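Uncharacterized protein (Enterococcus faecalis, PDB 4OBI) is of unknown function but binds zinc in its NusG domain II-like part, within a longer protein that probably sits in the membrane. Local coordinates at residues A61-D65 / L66-R70. Numbering follows the deposited sequence.
With ZN (zinc ion), chain C.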
loop_
_atom_site.group_PDB
_atom_site.type_symbol
_atom_site.label_atom_id
_atom_site.label_comp_id
_atom_site.label_asym_id
_atom_site.label_seq_id
_atom_site.Cartn_x
_atom_site.Cartn_y
_atom_site.Cartn_z
ATOM N N ALA A 61 0.208 -10.103 -4.955
ATOM C CA ALA A 61 -0.336 -10.668 -3.716
ATOM C C ALA A 61 -0.824 -12.096 -3.940
ATOM O O ALA A 61 -0.931 -12.530 -5.085
ATOM C CB ALA A 61 -1.477 -9.804 -3.202
ATOM N N ASN A 62 -1.117 -12.820 -2.858
ATOM C CA ASN A 62 -1.656 -14.192 -2.962
ATOM C C ASN A 62 -2.987 -14.387 -2.242
ATOM O O ASN A 62 -3.329 -15.497 -1.844
ATOM C CB ASN A 62 -0.650 -15.230 -2.471
ATOM C CG ASN A 62 -0.327 -15.084 -0.996
ATOM O OD1 ASN A 62 -0.756 -14.136 -0.332
ATOM N ND2 ASN A 62 0.447 -16.024 -0.479
ATOM N N CYS A 63 -3.738 -13.299 -2.090
ATOM C CA CYS A 63 -5.116 -13.391 -1.643
ATOM C C CYS A 63 -5.960 -14.016 -2.753
ATOM O O CYS A 63 -5.518 -14.136 -3.890
ATOM C CB CYS A 63 -5.654 -12.016 -1.291
ATOM S SG CYS A 63 -5.520 -10.842 -2.649
ATOM N N ALA A 64 -7.183 -14.405 -2.413
ATOM C CA ALA A 64 -8.025 -15.166 -3.340
ATOM C C ALA A 64 -8.617 -14.358 -4.498
ATOM O O ALA A 64 -8.982 -14.939 -5.512
ATOM C CB ALA A 64 -9.137 -15.859 -2.574
ATOM N N ASP A 65 -8.733 -13.036 -4.357
ATOM C CA ASP A 65 -9.387 -12.219 -5.395
ATOM C C ASP A 65 -8.502 -11.160 -6.049
ATOM O O ASP A 65 -8.903 -10.545 -7.040
ATOM C CB ASP A 65 -10.661 -11.572 -4.844
ATOM C CG ASP A 65 -10.408 -10.697 -3.619
ATOM O OD1 ASP A 65 -9.265 -10.238 -3.410
ATOM O OD2 ASP A 65 -11.374 -10.465 -2.854
ATOM N N LEU A 66 -7.311 -10.937 -5.496
ATOM C CA LEU A 66 -6.361 -9.927 -6.009
ATOM C C LEU A 66 -6.983 -8.541 -6.203
ATOM O O LEU A 66 -6.530 -7.754 -7.030
ATOM C CB LEU A 66 -5.691 -10.416 -7.290
ATOM C CG LEU A 66 -4.931 -11.743 -7.231
ATOM C CD1 LEU A 66 -4.312 -12.077 -8.581
ATOM C CD2 LEU A 66 -3.863 -11.702 -6.141
ATOM N N VAL A 67 -7.999 -8.219 -5.406
ATOM C CA VAL A 67 -8.725 -6.949 -5.584
ATOM C C VAL A 67 -7.785 -5.742 -5.403
ATOM O O VAL A 67 -7.825 -4.777 -6.185
ATOM C CB VAL A 67 -9.951 -6.887 -4.640
ATOM C CG1 VAL A 67 -10.418 -5.457 -4.399
ATOM C CG2 VAL A 67 -11.088 -7.702 -5.234
ATOM N N ASP A 68 -6.917 -5.822 -4.401
ATOM C CA ASP A 68 -5.936 -4.760 -4.132
ATOM C C ASP A 68 -4.938 -4.603 -5.274
ATOM O O ASP A 68 -4.611 -3.486 -5.664
ATOM C CB ASP A 68 -5.223 -4.958 -2.784
ATOM C CG ASP A 68 -4.682 -6.357 -2.596
ATOM O OD1 ASP A 68 -5.439 -7.326 -2.818
ATOM O OD2 ASP A 68 -3.505 -6.489 -2.214
ATOM N N VAL A 69 -4.473 -5.716 -5.833
ATOM C CA VAL A 69 -3.626 -5.677 -7.031
ATOM C C VAL A 69 -4.363 -5.025 -8.212
ATOM O O VAL A 69 -3.801 -4.183 -8.934
ATOM C CB VAL A 69 -3.136 -7.099 -7.410
ATOM C CG1 VAL A 69 -2.381 -7.097 -8.728
ATOM C CG2 VAL A 69 -2.245 -7.661 -6.321
ATOM N N ARG A 70 -5.622 -5.407 -8.410
ATOM C CA ARG A 70 -6.383 -4.935 -9.566
ATOM C C ARG A 70 -6.739 -3.445 -9.462
ATOM O O ARG A 70 -6.917 -2.785 -10.480
ATOM C CB ARG A 70 -7.635 -5.789 -9.752
ATOM C CG ARG A 70 -7.314 -7.224 -10.166
ATOM C CD ARG A 70 -8.372 -8.189 -9.671
ATOM N NE ARG A 70 -9.677 -7.860 -10.233
ATOM C CZ ARG A 70 -10.833 -8.325 -9.776
ATOM N NH1 ARG A 70 -10.873 -9.151 -8.733
ATOM N NH2 ARG A 70 -11.961 -7.953 -10.361
HETATM ZN ZN ZN C . -5.944 -8.870 -1.617
HETATM O O HOH W 1 -7.890 -8.641 -1.889
#
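C63 and D68 reach the same zinc ion from either end of the short link between the loop and helix 67-71, the sulfur from the loop and the carboxylate from the first turn of the helix. SG of C63 lies 2.3 Å from the zinc, and OD1 of D68 binds the metal at 2.0 Å. Both side chains start between their own backbone N and carbonyl carbon (chi1 56° for C63, 49° for D68); with SG and OD1 both set close to their own backbones, the two ligand atoms come within 3.5 Å of each other at the zinc. The other carboxylate oxygen of D68, OD2, stays off the metal and is hydrogen-bonded by N47, a second-shell contact that would help fix the rotation of the group.

A water is the third zinc ligand here, and it donates to OD1 of D65 over 2.6 Å, making D65 a second-shell partner of the metal. The same OD1 takes the N-H of V67 at 3.1 Å, a nearly straight bond that arrives from above the carboxylate plane, while CG2 of V67 packs against CG of D65. R70 bends at chi3 to bring NH1 back to the carbonyl O of D65 (2.9 Å), which lies in the guanidinium plane at its edge. Away from the metal ligands, CB of A61, the last residue of strand 55-61, packs on the start of the helix, meeting CG2 of V69 at 3.9 Å and, a little farther away, CD2 of L66 at the N-cap position. C84, at the end of strand 82-84 in the other sheet, supplies the remaining protein ligand, completing a Cys-Asp-Cys-water zinc site near the surface of this NusG domain II-like β fold.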